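PDB 4EXJ: protein URE2 from Lodderomyces elongisporus NRRL YB-4239, which is of unknown function but belongs to the glutathione S-transferase superfamily and may, like Ure2, take part in transcription regulation. Local coordinates for residues Leu73-Tyr87 and Asp154-Ile166. Residues are numbered along the deposited sequence; the frame is centred on the assembly and turned at random.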
loop_
_atom_site.group_PDB
_atom_site.type_symbol
_atom_site.label_atom_id
_atom_site.label_comp_id
_atom_site.label_asym_id
_atom_site.label_seq_id
_atom_site.Cartn_x
_atom_site.Cartn_y
_atom_site.Cartn_z
ATOM N N LEU B 73 11.730 -1.438 -4.392
ATOM C CA LEU B 73 12.228 -2.781 -4.037
ATOM C C LEU B 73 12.930 -3.453 -5.214
ATOM O O LEU B 73 13.993 -4.078 -5.052
ATOM C CB LEU B 73 11.094 -3.661 -3.511
ATOM C CG LEU B 73 10.655 -3.275 -2.096
ATOM C CD1 LEU B 73 9.237 -3.744 -1.754
ATOM C CD2 LEU B 73 11.691 -3.859 -1.104
ATOM N N TYR B 74 12.342 -3.319 -6.389
ATOM C CA TYR B 74 12.906 -3.916 -7.595
ATOM C C TYR B 74 14.260 -3.317 -7.931
ATOM O O TYR B 74 15.203 -4.043 -8.229
ATOM C CB TYR B 74 11.966 -3.745 -8.779
ATOM C CG TYR B 74 12.600 -4.252 -10.049
ATOM C CD1 TYR B 74 12.464 -5.585 -10.416
ATOM C CD2 TYR B 74 13.376 -3.408 -10.839
ATOM C CE1 TYR B 74 13.070 -6.071 -11.580
ATOM C CE2 TYR B 74 13.980 -3.876 -11.998
ATOM C CZ TYR B 74 13.820 -5.206 -12.359
ATOM O OH TYR B 74 14.435 -5.668 -13.508
ATOM N N ILE B 75 14.363 -1.988 -7.881
ATOM C CA ILE B 75 15.617 -1.313 -8.198
ATOM C C ILE B 75 16.704 -1.670 -7.200
ATOM O O ILE B 75 17.835 -1.953 -7.584
ATOM C CB ILE B 75 15.442 0.215 -8.293
ATOM C CG1 ILE B 75 14.629 0.557 -9.548
ATOM C CG2 ILE B 75 16.813 0.899 -8.291
ATOM C CD1 ILE B 75 14.075 1.993 -9.594
ATOM N N ALA B 76 16.353 -1.703 -5.920
ATOM C CA ALA B 76 17.312 -2.119 -4.910
ATOM C C ALA B 76 17.795 -3.549 -5.165
ATOM O O ALA B 76 18.996 -3.808 -5.177
ATOM C CB ALA B 76 16.735 -1.975 -3.518
ATOM N N ASP B 77 16.864 -4.468 -5.374
ATOM C CA ASP B 77 17.243 -5.867 -5.557
ATOM C C ASP B 77 18.127 -6.011 -6.787
ATOM O O ASP B 77 19.107 -6.763 -6.784
ATOM C CB ASP B 77 16.010 -6.752 -5.727
ATOM C CG ASP B 77 16.356 -8.225 -5.773
ATOM O OD1 ASP B 77 16.686 -8.783 -4.709
ATOM O OD2 ASP B 77 16.291 -8.821 -6.866
ATOM N N THR B 78 17.777 -5.276 -7.834
ATOM C CA THR B 78 18.413 -5.455 -9.125
ATOM C C THR B 78 19.761 -4.733 -9.229
ATOM O O THR B 78 20.716 -5.305 -9.749
ATOM C CB THR B 78 17.453 -5.026 -10.249
ATOM O OG1 THR B 78 16.236 -5.775 -10.134
ATOM C CG2 THR B 78 18.067 -5.245 -11.626
ATOM N N TYR B 79 19.847 -3.511 -8.698
ATOM C CA TYR B 79 21.008 -2.628 -8.910
ATOM C C TYR B 79 21.820 -2.255 -7.672
ATOM O O TYR B 79 22.946 -1.763 -7.783
ATOM C CB TYR B 79 20.571 -1.347 -9.623
ATOM C CG TYR B 79 19.944 -1.598 -10.965
ATOM C CD1 TYR B 79 20.723 -1.959 -12.065
ATOM C CD2 TYR B 79 18.574 -1.468 -11.142
ATOM C CE1 TYR B 79 20.141 -2.186 -13.304
ATOM C CE2 TYR B 79 17.991 -1.694 -12.371
ATOM C CZ TYR B 79 18.776 -2.055 -13.443
ATOM O OH TYR B 79 18.173 -2.275 -14.655
ATOM N N ASP B 80 21.260 -2.446 -6.486
ATOM C CA ASP B 80 22.001 -2.109 -5.278
ATOM C C ASP B 80 22.792 -3.342 -4.835
ATOM O O ASP B 80 22.441 -4.019 -3.868
ATOM C CB ASP B 80 21.056 -1.625 -4.181
ATOM C CG ASP B 80 21.785 -1.046 -2.995
ATOM O OD1 ASP B 80 23.043 -1.045 -2.994
ATOM O OD2 ASP B 80 21.102 -0.595 -2.050
ATOM N N LYS B 81 23.867 -3.625 -5.564
ATOM C CA LYS B 81 24.670 -4.822 -5.313
ATOM C C LYS B 81 25.389 -4.828 -3.960
ATOM O O LYS B 81 25.626 -5.899 -3.398
ATOM C CB LYS B 81 25.682 -5.004 -6.442
ATOM C CG LYS B 81 25.033 -5.117 -7.794
ATOM C CD LYS B 81 24.114 -6.322 -7.824
ATOM C CE LYS B 81 23.673 -6.626 -9.235
ATOM N NZ LYS B 81 22.761 -7.798 -9.247
ATOM N N GLU B 82 25.754 -3.654 -3.435
ATOM C CA GLU B 82 26.383 -3.583 -2.115
ATOM C C GLU B 82 25.368 -3.497 -0.971
ATOM O O GLU B 82 25.748 -3.388 0.186
ATOM C CB GLU B 82 27.331 -2.379 -2.021
ATOM C CG GLU B 82 28.445 -2.366 -3.065
ATOM C CD GLU B 82 29.534 -3.389 -2.787
ATOM O OE1 GLU B 82 29.443 -4.093 -1.759
ATOM O OE2 GLU B 82 30.481 -3.488 -3.597
ATOM N N HIS B 83 24.079 -3.532 -1.305
ATOM C CA HIS B 83 23.026 -3.303 -0.311
ATOM C C HIS B 83 23.299 -2.030 0.461
ATOM O O HIS B 83 23.265 -2.010 1.705
ATOM C CB HIS B 83 22.922 -4.490 0.649
ATOM C CG HIS B 83 22.539 -5.769 -0.024
ATOM N ND1 HIS B 83 21.870 -6.781 0.627
ATOM C CD2 HIS B 83 22.716 -6.194 -1.297
ATOM C CE1 HIS B 83 21.657 -7.779 -0.215
ATOM N NE2 HIS B 83 22.160 -7.447 -1.389
ATOM N N LYS B 84 23.588 -0.952 -0.258
ATOM C CA LYS B 84 23.785 0.328 0.419
ATOM C C LYS B 84 22.471 0.884 1.000
ATOM O O LYS B 84 22.459 1.488 2.081
ATOM C CB LYS B 84 24.399 1.353 -0.541
ATOM C CG LYS B 84 24.595 2.741 0.058
ATOM C CD LYS B 84 25.367 3.635 -0.906
ATOM C CE LYS B 84 25.626 5.014 -0.297
ATOM N NZ LYS B 84 26.327 5.905 -1.252
ATOM N N PHE B 85 21.377 0.645 0.288
ATOM C CA PHE B 85 20.102 1.312 0.586
ATOM C C PHE B 85 18.978 0.378 0.981
ATOM O O PHE B 85 17.820 0.796 1.054
ATOM C CB PHE B 85 19.654 2.160 -0.611
ATOM C CG PHE B 85 20.608 3.282 -0.946
ATOM C CD1 PHE B 85 20.802 4.328 -0.051
ATOM C CD2 PHE B 85 21.304 3.285 -2.151
ATOM C CE1 PHE B 85 21.675 5.374 -0.343
ATOM C CE2 PHE B 85 22.199 4.320 -2.453
ATOM C CZ PHE B 85 22.380 5.369 -1.540
ATOM N N PHE B 86 19.287 -0.884 1.249
ATOM C CA PHE B 86 18.228 -1.779 1.687
ATOM C C PHE B 86 18.805 -2.980 2.370
ATOM O O PHE B 86 20.017 -3.222 2.301
ATOM C CB PHE B 86 17.333 -2.219 0.513
ATOM C CG PHE B 86 17.882 -3.376 -0.307
ATOM C CD1 PHE B 86 19.054 -3.239 -1.052
ATOM C CD2 PHE B 86 17.209 -4.588 -0.352
ATOM C CE1 PHE B 86 19.535 -4.297 -1.826
ATOM C CE2 PHE B 86 17.696 -5.653 -1.115
ATOM C CZ PHE B 86 18.861 -5.502 -1.847
ATOM N N TYR B 87 17.917 -3.716 3.025
ATOM C CA TYR B 87 18.273 -4.964 3.689
ATOM C C TYR B 87 17.606 -6.144 2.975
ATOM O O TYR B 87 16.428 -6.099 2.632
ATOM C CB TYR B 87 17.846 -4.895 5.140
ATOM C CG TYR B 87 18.587 -3.869 5.954
ATOM C CD1 TYR B 87 19.849 -4.146 6.473
ATOM C CD2 TYR B 87 18.038 -2.607 6.201
ATOM C CE1 TYR B 87 20.541 -3.207 7.217
ATOM C CE2 TYR B 87 18.727 -1.664 6.955
ATOM C CZ TYR B 87 19.977 -1.971 7.457
ATOM O OH TYR B 87 20.663 -1.041 8.206
ATOM N N ASP B 154 17.812 7.685 14.147
ATOM C CA ASP B 154 18.109 8.647 13.092
ATOM C C ASP B 154 17.315 8.327 11.839
ATOM O O ASP B 154 16.900 9.234 11.111
ATOM C CB ASP B 154 19.588 8.617 12.752
ATOM C CG ASP B 154 20.415 9.428 13.729
ATOM O OD1 ASP B 154 19.819 10.064 14.622
ATOM O OD2 ASP B 154 21.648 9.431 13.581
ATOM N N TRP B 155 17.140 7.039 11.590
ATOM C CA TRP B 155 16.513 6.569 10.346
ATOM C C TRP B 155 15.384 5.588 10.625
ATOM O O TRP B 155 15.254 5.065 11.739
ATOM C CB TRP B 155 17.547 5.907 9.457
ATOM C CG TRP B 155 18.752 6.759 9.194
ATOM C CD1 TRP B 155 20.024 6.563 9.694
ATOM C CD2 TRP B 155 18.813 7.944 8.397
ATOM N NE1 TRP B 155 20.873 7.541 9.220
ATOM C CE2 TRP B 155 20.152 8.409 8.435
ATOM C CE3 TRP B 155 17.871 8.660 7.647
ATOM C CZ2 TRP B 155 20.564 9.555 7.751
ATOM C CZ3 TRP B 155 18.287 9.800 6.978
ATOM C CH2 TRP B 155 19.619 10.232 7.026
ATOM N N PHE B 156 14.550 5.330 9.611
ATOM C CA PHE B 156 13.395 4.475 9.840
ATOM C C PHE B 156 13.750 3.031 10.133
ATOM O O PHE B 156 13.107 2.411 10.980
ATOM C CB PHE B 156 12.410 4.541 8.661
ATOM C CG PHE B 156 11.370 5.624 8.822
ATOM C CD1 PHE B 156 10.288 5.452 9.671
ATOM C CD2 PHE B 156 11.522 6.838 8.166
ATOM C CE1 PHE B 156 9.328 6.462 9.825
ATOM C CE2 PHE B 156 10.586 7.856 8.336
ATOM C CZ PHE B 156 9.495 7.670 9.163
ATOM N N VAL B 157 14.769 2.526 9.450
ATOM C CA VAL B 157 15.134 1.115 9.544
ATOM C C VAL B 157 16.639 0.975 9.705
ATOM O O VAL B 157 17.418 1.534 8.932
ATOM C CB VAL B 157 14.680 0.317 8.283
ATOM C CG1 VAL B 157 15.053 -1.159 8.410
ATOM C CG2 VAL B 157 13.153 0.465 8.064
ATOM N N GLY B 158 17.051 0.207 10.703
ATOM C CA GLY B 158 18.476 -0.066 10.845
ATOM C C GLY B 158 19.231 1.192 11.220
ATOM O O GLY B 158 18.705 2.042 11.926
ATOM N N ASP B 159 20.475 1.298 10.767
ATOM C CA ASP B 159 21.314 2.398 11.221
ATOM C C ASP B 159 21.762 3.320 10.101
ATOM O O ASP B 159 22.791 3.984 10.215
ATOM C CB ASP B 159 22.524 1.857 12.006
ATOM C CG ASP B 159 23.431 0.960 11.171
ATOM O OD1 ASP B 159 23.143 0.704 9.981
ATOM O OD2 ASP B 159 24.461 0.510 11.724
ATOM N N LYS B 160 20.986 3.393 9.024
ATOM C CA LYS B 160 21.407 4.186 7.892
ATOM C C LYS B 160 20.204 4.560 7.032
ATOM O O LYS B 160 19.120 3.967 7.158
ATOM C CB LYS B 160 22.401 3.416 7.038
ATOM C CG LYS B 160 21.797 2.209 6.356
ATOM C CD LYS B 160 22.852 1.404 5.627
ATOM C CE LYS B 160 22.295 0.099 5.106
ATOM N NZ LYS B 160 23.395 -0.736 4.553
ATOM N N PHE B 161 20.427 5.557 6.186
ATOM C CA PHE B 161 19.469 5.969 5.158
ATOM C C PHE B 161 19.151 4.796 4.220
ATOM O O PHE B 161 20.055 4.184 3.642
ATOM C CB PHE B 161 20.105 7.124 4.376
ATOM C CG PHE B 161 19.258 7.697 3.263
ATOM C CD1 PHE B 161 19.269 7.133 1.995
ATOM C CD2 PHE B 161 18.539 8.869 3.468
ATOM C CE1 PHE B 161 18.528 7.705 0.970
ATOM C CE2 PHE B 161 17.801 9.440 2.441
ATOM C CZ PHE B 161 17.804 8.868 1.205
ATOM N N THR B 162 17.856 4.481 4.061
ATOM C CA THR B 162 17.441 3.398 3.173
ATOM C C THR B 162 16.264 3.771 2.260
ATOM O O THR B 162 15.762 4.907 2.262
ATOM C CB THR B 162 16.959 2.152 3.960
ATOM O OG1 THR B 162 15.751 2.453 4.677
ATOM C CG2 THR B 162 18.041 1.650 4.921
ATOM N N ILE B 163 15.843 2.804 1.463
ATOM C CA ILE B 163 14.677 2.998 0.602
ATOM C C ILE B 163 13.434 3.403 1.398
ATOM O O ILE B 163 12.541 4.039 0.845
ATOM C CB ILE B 163 14.369 1.764 -0.309
ATOM C CG1 ILE B 163 14.129 0.495 0.534
ATOM C CG2 ILE B 163 15.477 1.590 -1.401
ATOM C CD1 ILE B 163 13.840 -0.740 -0.285
ATOM N N VAL B 164 13.346 3.040 2.678
ATOM C CA VAL B 164 12.194 3.478 3.472
ATOM C C VAL B 164 12.272 4.993 3.709
ATOM O O VAL B 164 11.272 5.732 3.588
ATOM C CB VAL B 164 12.111 2.729 4.800
ATOM C CG1 VAL B 164 11.034 3.349 5.697
ATOM C CG2 VAL B 164 11.812 1.244 4.547
ATOM N N ASP B 165 13.471 5.475 4.025
ATOM C CA ASP B 165 13.648 6.919 4.129
ATOM C C ASP B 165 13.376 7.629 2.813
ATOM O O ASP B 165 12.820 8.717 2.829
ATOM C CB ASP B 165 15.041 7.286 4.643
ATOM C CG ASP B 165 15.356 6.599 5.961
ATOM O OD1 ASP B 165 14.752 6.963 7.002
ATOM O OD2 ASP B 165 16.172 5.653 5.919
ATOM N N ILE B 166 13.775 7.033 1.689
ATOM C CA ILE B 166 13.445 7.626 0.393
ATOM C C ILE B 166 11.921 7.714 0.236
ATOM O O ILE B 166 11.395 8.776 -0.140
ATOM C CB ILE B 166 14.035 6.827 -0.767
ATOM C CG1 ILE B 166 15.573 6.861 -0.721
ATOM C CG2 ILE B 166 13.543 7.345 -2.111
ATOM C CD1 ILE B 166 16.220 5.916 -1.727
HETATM O O HOH W 1 22.754 4.202 2.931
HETATM O O HOH W 2 21.938 -3.161 4.075
HETATM O O HOH W 3 23.587 -1.396 8.642
#
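With CG1 of Ile163 set between its own backbone N and carbonyl carbon (chi1 58°) and the chain then extended, CD1 reaches Phe86 CB and, at 3.9 Å, Leu73 CD2; beta-branching gives isoleucine a second apolar arm, CG2, toward Ala76 and Phe85 CB. Lys160 starts from the same kind of torsion (chi1 67°) and runs out straight, carrying NZ to His83 O at 3.1 Å, in the plane of that carbonyl. Its methylenes pass Lys84 O and the Tyr87 hydroxyl, a path that needs a long side chain with an ammonium tip.

The backbones are tied where Ile163 N donates to Phe85 O (2.8 Å, 154° at the hydrogen), and a water bridges Lys84 O and Phe161 O. Threonine suits position 162 doubly: OG1 accepts from Val164 N as N-cap, while CG2 packs on Tyr87. Asp165 OD2 takes Thr162 N at 2.8 Å, completing the capping box that starts helix 163-179, a hallmark of the GST C-terminal domain. Phe85, a flat apolar ring fit for this buried place, sets CD1 at the Phe161 ring edge, in its plane, 3.8 Å from Phe161 CD1. Tyrosine serves at 87 because its ring packs on Val157 CG1 while OH reaches the polar turn, accepting a weak bond from Asp159 N.

The contact thus joins helix 68-79 and the following linker to the start of helix 163-179, with Leu20 of helix 15-23 against Ile163 and Leu95 of helix 93-120 against Tyr87.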